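Local structure of albumin-1 (Psophocarpus tetragonolobus, 1WBA) at residues N71-E74 and N75-L78; F134-V137 and G138-C141; Q103-A107 and G108-N112. The protein serves as a 2S seed storage protein and belongs to the leguminous Kunitz-type protease inhibitor family. All blocks are in the same frame, centred on the assembly; numbering follows the deposited sequence.

Interaction 1: residues N71-E74 and N75-L78; sequences NILE and NMRL
M76, the last residue of a tight turn, runs its side chain back beside the incoming chain and meets L73 with its end: its terminal methyl CE packs 3.9 Å from L73 CG, with L73 CB and CD1 only slightly farther off. CG stands anti to the backbone N (chi1 166°), which carries the thioether back alongside the incoming chain; a bend at the last torsion (chi3 -74°) then swings CE onto the leucine. The sulfur SD passes close to the backbone of I72 and L73, and L73 N, buried beneath this packing, finds no hydrogen-bond partner in the model. I72 and L78 meet through methyl groups, I72 CD1 resting 3.8 Å from L78 CD2, with I72 CG2 almost as near. L73 and M76 are the first and last residues of a type II beta turn, and I72 and L78 meet just beyond its ends; the turn is part of the loop that links strands 56-61 and 78-82 of the beta-trefoil. The turn's own bond, M76 N to L73 O, is weak at 3.4 Å, and a water reinforces it by donating to both L73 O (3.0 Å) and M76 O (2.7 Å). N75, with a positive phi of 69°, takes the third position of the turn. Farther out, strand 116-122 supports the loop: I120 touches both I72 and L78, and K122 makes a salt bridge with the carboxylate of E74. N71 is tied through ND2 to the carbonyl of L13, while R77 forms a salt bridge with E62 through NE.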
loop_
_atom_site.group_PDB
_atom_site.type_symbol
_atom_site.label_atom_id
_atom_site.label_comp_id
_atom_site.label_asym_id
_atom_site.label_seq_id
_atom_site.Cartn_x
_atom_site.Cartn_y
_atom_site.Cartn_z
ATOM N N ASN A 71 8.750 9.373 13.702
ATOM C CA ASN A 71 8.987 8.991 12.322
ATOM C C ASN A 71 8.692 7.531 12.021
ATOM O O ASN A 71 8.695 6.678 12.916
ATOM C CB ASN A 71 10.427 9.307 11.938
ATOM C CG ASN A 71 10.770 10.761 12.155
ATOM O OD1 ASN A 71 11.446 11.093 13.117
ATOM N ND2 ASN A 71 10.266 11.639 11.304
ATOM N N ILE A 72 8.465 7.256 10.743
ATOM C CA ILE A 72 8.175 5.908 10.270
ATOM C C ILE A 72 9.510 5.236 10.052
ATOM O O ILE A 72 10.395 5.814 9.423
ATOM C CB ILE A 72 7.381 5.916 8.925
ATOM C CG1 ILE A 72 6.021 6.622 9.100
ATOM C CG2 ILE A 72 7.202 4.479 8.395
ATOM C CD1 ILE A 72 5.078 5.940 10.080
ATOM N N LEU A 73 9.668 4.038 10.609
ATOM C CA LEU A 73 10.906 3.293 10.476
ATOM C C LEU A 73 10.650 2.058 9.639
ATOM O O LEU A 73 9.509 1.619 9.523
ATOM C CB LEU A 73 11.433 2.856 11.852
ATOM C CG LEU A 73 11.666 3.909 12.941
ATOM C CD1 LEU A 73 12.242 3.211 14.160
ATOM C CD2 LEU A 73 12.603 5.006 12.457
ATOM N N GLU A 74 11.718 1.502 9.071
ATOM C CA GLU A 74 11.608 0.296 8.274
ATOM C C GLU A 74 11.235 -0.829 9.206
ATOM O O GLU A 74 11.625 -0.835 10.377
ATOM C CB GLU A 74 12.919 -0.008 7.580
ATOM C CG GLU A 74 13.252 0.958 6.483
ATOM C CD GLU A 74 14.561 0.609 5.792
ATOM O OE1 GLU A 74 14.881 -0.595 5.688
ATOM O OE2 GLU A 74 15.264 1.543 5.360
ATOM N N ASN A 75 10.409 -1.737 8.702
ATOM C CA ASN A 75 9.924 -2.900 9.447
ATOM C C ASN A 75 8.959 -2.626 10.597
ATOM O O ASN A 75 8.630 -3.533 11.359
ATOM C CB ASN A 75 11.095 -3.755 9.930
ATOM C CG ASN A 75 11.990 -4.165 8.802
ATOM O OD1 ASN A 75 13.145 -3.755 8.722
ATOM N ND2 ASN A 75 11.445 -4.907 7.876
ATOM N N MET A 76 8.508 -1.383 10.714
ATOM C CA MET A 76 7.559 -0.961 11.737
ATOM C C MET A 76 6.157 -1.246 11.196
ATOM O O MET A 76 5.908 -0.989 10.015
ATOM C CB MET A 76 7.732 0.543 11.961
ATOM C CG MET A 76 6.598 1.250 12.749
ATOM S SD MET A 76 6.888 2.987 12.973
ATOM C CE MET A 76 8.126 2.983 14.171
ATOM N N ARG A 77 5.290 -1.851 12.011
ATOM C CA ARG A 77 3.929 -2.159 11.577
ATOM C C ARG A 77 3.107 -0.901 11.366
ATOM O O ARG A 77 3.027 -0.047 12.262
ATOM C CB ARG A 77 3.245 -3.117 12.555
ATOM C CG ARG A 77 3.988 -4.445 12.682
ATOM C CD ARG A 77 3.306 -5.370 13.678
ATOM N NE ARG A 77 2.099 -6.007 13.147
ATOM C CZ ARG A 77 2.125 -7.081 12.370
ATOM N NH1 ARG A 77 3.287 -7.611 12.032
ATOM N NH2 ARG A 77 1.003 -7.678 12.003
ATOM N N LEU A 78 2.456 -0.823 10.200
ATOM C CA LEU A 78 1.685 0.345 9.795
ATOM C C LEU A 78 0.271 0.086 9.363
ATOM O O LEU A 78 -0.077 -1.013 8.927
ATOM C CB LEU A 78 2.354 0.996 8.580
ATOM C CG LEU A 78 3.866 1.151 8.622
ATOM C CD1 LEU A 78 4.342 1.472 7.225
ATOM C CD2 LEU A 78 4.262 2.230 9.638
HETATM O O HOH W 1 7.427 0.086 8.098
#

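Interaction 2: residues F134-V137 and G138-C141; sequences FCPV and GSPC
C135 and C141 both hold SG anti to their carbonyl carbons (chi1 -60° and -56°), and these matching torsions bring the two sulfurs into a disulfide across the hairpin, SG to SG 2.0 Å. The bridge is twisted to a chi3 of 108°, and each SG sits 3.0 Å from the other residue's CB. Alongside it, the backbones come close enough for C141 CA to make a CA-H...O contact with F134 O at 3.3 Å. At the far end the chain turns from P136 to S139 in a type II beta turn, closed by a weak bond from S139 N to P136 O of 3.4 Å. G138 takes the positive phi of its third position, where a side chain would run into V137 O. P136 CG presses on S139 CB, tight at 3.4 Å, while P136 CD lies near P140 O. V114 lies against F134 and P136, and the ring of F134 meets F118 edge-to-face. Strand 130-136 thus passes through a disulfide-closed loop into its antiparallel neighbour 142-148, a cystine-bridged beta-hairpin in the beta-trefoil of the Kunitz family.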
loop_
_atom_site.group_PDB
_atom_site.type_symbol
_atom_site.label_atom_id
_atom_site.label_comp_id
_atom_site.label_asym_id
_atom_site.label_seq_id
_atom_site.Cartn_x
_atom_site.Cartn_y
_atom_site.Cartn_z
ATOM N N PHE A 134 3.424 -7.129 3.484
ATOM C CA PHE A 134 2.255 -7.336 4.316
ATOM C C PHE A 134 2.637 -8.448 5.270
ATOM O O PHE A 134 3.090 -9.520 4.863
ATOM C CB PHE A 134 1.005 -7.718 3.516
ATOM C CG PHE A 134 -0.176 -7.992 4.386
ATOM C CD1 PHE A 134 -0.823 -6.953 5.037
ATOM C CD2 PHE A 134 -0.620 -9.295 4.591
ATOM C CE1 PHE A 134 -1.899 -7.206 5.893
ATOM C CE2 PHE A 134 -1.696 -9.552 5.448
ATOM C CZ PHE A 134 -2.331 -8.509 6.099
ATOM N N CYS A 135 2.445 -8.183 6.549
ATOM C CA CYS A 135 2.806 -9.136 7.581
ATOM C C CYS A 135 1.569 -9.560 8.327
ATOM O O CYS A 135 1.085 -8.853 9.200
ATOM C CB CYS A 135 3.809 -8.494 8.550
ATOM S SG CYS A 135 5.369 -7.946 7.757
ATOM N N PRO A 136 1.005 -10.716 7.956
ATOM C CA PRO A 136 -0.196 -11.201 8.634
ATOM C C PRO A 136 0.161 -11.579 10.051
ATOM O O PRO A 136 1.331 -11.853 10.352
ATOM C CB PRO A 136 -0.599 -12.418 7.811
ATOM C CG PRO A 136 0.667 -12.862 7.172
ATOM C CD PRO A 136 1.365 -11.586 6.825
ATOM N N VAL A 137 -0.832 -11.558 10.936
ATOM C CA VAL A 137 -0.592 -11.922 12.323
ATOM C C VAL A 137 -0.214 -13.398 12.409
ATOM O O VAL A 137 -0.885 -14.258 11.828
ATOM C CB VAL A 137 -1.805 -11.628 13.211
ATOM C CG1 VAL A 137 -1.543 -12.127 14.623
ATOM C CG2 VAL A 137 -2.058 -10.143 13.246
ATOM N N GLY A 138 0.912 -13.654 13.072
ATOM C CA GLY A 138 1.418 -15.009 13.257
ATOM C C GLY A 138 1.904 -15.724 12.006
ATOM O O GLY A 138 1.881 -16.957 11.942
ATOM N N SER A 139 2.417 -14.969 11.041
ATOM C CA SER A 139 2.880 -15.558 9.800
ATOM C C SER A 139 4.010 -14.701 9.205
ATOM O O SER A 139 4.158 -13.523 9.551
ATOM C CB SER A 139 1.689 -15.655 8.836
ATOM O OG SER A 139 2.013 -16.307 7.620
ATOM N N PRO A 140 4.885 -15.319 8.383
ATOM C CA PRO A 140 5.980 -14.552 7.780
ATOM C C PRO A 140 5.399 -13.494 6.836
ATOM O O PRO A 140 4.288 -13.639 6.330
ATOM C CB PRO A 140 6.765 -15.612 7.000
ATOM C CG PRO A 140 6.464 -16.888 7.736
ATOM C CD PRO A 140 4.987 -16.747 8.032
ATOM N N CYS A 141 6.171 -12.451 6.573
ATOM C CA CYS A 141 5.732 -11.367 5.707
ATOM C C CYS A 141 5.809 -11.721 4.227
ATOM O O CYS A 141 6.680 -12.497 3.800
ATOM C CB CYS A 141 6.568 -10.119 5.989
ATOM S SG CYS A 141 6.518 -9.609 7.730
#

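Interaction 3: residues Q103-A107 and G108-N112; sequences QLKLA and GRYPN
K105 crosses the Y110 ring obliquely with its aliphatic chain: K105 CD and CE both come within 3.7 Å of Y110 CE2, and K105 CG is only a little farther from CD2 and CE2 of the ring. A bend at chi2 (-74°) brings the lysine chain across to the tyrosine, and the two polar ends reach a common partner, the carboxylate of E38, by a salt bridge from NZ and a hydrogen bond from OH. F97 joins both, in a cation-pi contact with the lysine and edge-to-face with the tyrosine. Cutting K105 back to an alanine is likely to leave E38 without its ammonium partner and open a gap beside the Y110 ring. L106 ends strand 103-106, a strand of the small antiparallel sheet with 92-97 and 113-114 in this beta-trefoil, and the chain then leaves in the loop toward 113-114. Its side chain runs beside R109 in the same direction: L106 CB lies over one face of the R109 guanidinium, nearer its border than its middle, and L106 CD1 is 3.8 Å from R109 NH2. A water donates to L106 O at 2.7 Å and accepts from Y110 N, also at 2.7 Å, and so spans the bend. A107 supplies the direct bond: R109 NH1 donates to A107 O over 3.0 Å, with the oxygen near the guanidinium plane and the bond bent, 141° at the hydrogen. NH1 also forms a salt bridge with D90, while G108, at positive phi, sends its N-H to the side chain of Q113.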
loop_
_atom_site.group_PDB
_atom_site.type_symbol
_atom_site.label_atom_id
_atom_site.label_comp_id
_atom_site.label_asym_id
_atom_site.label_seq_id
_atom_site.Cartn_x
_atom_site.Cartn_y
_atom_site.Cartn_z
ATOM N N GLN A 103 -5.037 -10.014 -2.261
ATOM C CA GLN A 103 -4.896 -8.765 -3.004
ATOM C C GLN A 103 -5.386 -7.633 -2.151
ATOM O O GLN A 103 -6.122 -7.855 -1.183
ATOM C CB GLN A 103 -5.766 -8.791 -4.255
ATOM C CG GLN A 103 -5.767 -10.094 -4.971
ATOM C CD GLN A 103 -6.474 -10.010 -6.290
ATOM O OE1 GLN A 103 -7.570 -9.460 -6.388
ATOM N NE2 GLN A 103 -5.840 -10.539 -7.330
ATOM N N LEU A 104 -5.033 -6.412 -2.539
ATOM C CA LEU A 104 -5.456 -5.237 -1.781
ATOM C C LEU A 104 -6.846 -4.733 -2.173
ATOM O O LEU A 104 -7.138 -4.513 -3.348
ATOM C CB LEU A 104 -4.443 -4.092 -1.895
ATOM C CG LEU A 104 -2.993 -4.354 -1.484
ATOM C CD1 LEU A 104 -2.296 -3.025 -1.279
ATOM C CD2 LEU A 104 -2.936 -5.150 -0.223
ATOM N N LYS A 105 -7.691 -4.545 -1.168
ATOM C CA LYS A 105 -9.045 -4.064 -1.371
ATOM C C LYS A 105 -9.341 -3.020 -0.307
ATOM O O LYS A 105 -8.662 -2.958 0.731
ATOM C CB LYS A 105 -10.051 -5.210 -1.181
ATOM C CG LYS A 105 -9.898 -6.414 -2.115
ATOM C CD LYS A 105 -10.367 -6.080 -3.524
ATOM C CE LYS A 105 -10.675 -7.359 -4.317
ATOM N NZ LYS A 105 -10.990 -7.017 -5.736
ATOM N N LEU A 106 -10.350 -2.196 -0.557
ATOM C CA LEU A 106 -10.764 -1.220 0.444
ATOM C C LEU A 106 -11.328 -2.076 1.588
ATOM O O LEU A 106 -12.021 -3.071 1.347
ATOM C CB LEU A 106 -11.849 -0.293 -0.106
ATOM C CG LEU A 106 -11.408 0.703 -1.184
ATOM C CD1 LEU A 106 -12.520 1.709 -1.394
ATOM C CD2 LEU A 106 -10.126 1.412 -0.779
ATOM N N ALA A 107 -10.978 -1.723 2.819
ATOM C CA ALA A 107 -11.416 -2.468 3.992
ATOM C C ALA A 107 -12.894 -2.310 4.300
ATOM O O ALA A 107 -13.497 -1.289 3.962
ATOM C CB ALA A 107 -10.609 -2.035 5.204
ATOM N N GLY A 108 -13.451 -3.330 4.947
ATOM C CA GLY A 108 -14.837 -3.315 5.378
ATOM C C GLY A 108 -15.893 -3.658 4.369
ATOM O O GLY A 108 -17.068 -3.451 4.636
ATOM N N ARG A 109 -15.487 -4.190 3.228
ATOM C CA ARG A 109 -16.432 -4.542 2.174
ATOM C C ARG A 109 -16.488 -6.059 1.989
ATOM O O ARG A 109 -17.567 -6.634 1.921
ATOM C CB ARG A 109 -16.049 -3.858 0.856
ATOM C CG ARG A 109 -15.555 -2.418 0.992
ATOM C CD ARG A 109 -16.633 -1.476 1.495
ATOM N NE ARG A 109 -16.563 -0.169 0.835
ATOM C CZ ARG A 109 -15.732 0.823 1.164
ATOM N NH1 ARG A 109 -14.866 0.692 2.166
ATOM N NH2 ARG A 109 -15.769 1.960 0.473
ATOM N N TYR A 110 -15.333 -6.706 1.911
ATOM C CA TYR A 110 -15.265 -8.158 1.764
ATOM C C TYR A 110 -15.114 -8.788 3.123
ATOM O O TYR A 110 -14.395 -8.265 3.979
ATOM C CB TYR A 110 -14.079 -8.560 0.903
ATOM C CG TYR A 110 -14.289 -8.208 -0.539
ATOM C CD1 TYR A 110 -15.127 -8.981 -1.335
ATOM C CD2 TYR A 110 -13.658 -7.107 -1.109
ATOM C CE1 TYR A 110 -15.335 -8.672 -2.651
ATOM C CE2 TYR A 110 -13.858 -6.781 -2.438
ATOM C CZ TYR A 110 -14.696 -7.572 -3.198
ATOM O OH TYR A 110 -14.915 -7.272 -4.510
ATOM N N PRO A 111 -15.766 -9.937 3.342
ATOM C CA PRO A 111 -15.645 -10.573 4.653
ATOM C C PRO A 111 -14.316 -11.297 4.885
ATOM O O PRO A 111 -13.850 -11.383 6.024
ATOM C CB PRO A 111 -16.840 -11.531 4.668
ATOM C CG PRO A 111 -16.954 -11.952 3.216
ATOM C CD PRO A 111 -16.738 -10.649 2.485
ATOM N N ASN A 112 -13.699 -11.784 3.815
ATOM C CA ASN A 112 -12.442 -12.543 3.909
ATOM C C ASN A 112 -11.127 -11.746 3.991
ATOM O O ASN A 112 -10.179 -11.998 3.239
ATOM C CB ASN A 112 -12.365 -13.636 2.809
ATOM C CG ASN A 112 -12.885 -13.165 1.428
ATOM O OD1 ASN A 112 -13.642 -12.185 1.320
ATOM N ND2 ASN A 112 -12.500 -13.888 0.375
HETATM O O HOH W 2 -12.956 -5.449 2.343
#

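All three contacts are local turns or bends at the margins of the beta-trefoil, each partly buried, but they close by different means. Interactions 1 and 3 each have a bridging water, the first with apolar packing, the third with charged and aromatic side chains; interaction 2 has a covalent bridge. Interaction 2 has the most exposed outer arm, whereas interaction 1 has no fully exposed residue among those that touch. Interactions 1 and 2 are joined directly, R77 NH2 probably bonding to C135 O and brushing V137, and strand 116-122 backs both. Interaction 3 stands apart on the small sheet, its nearest atoms about 6 Å from interaction 2 and about 10 Å from interaction 1.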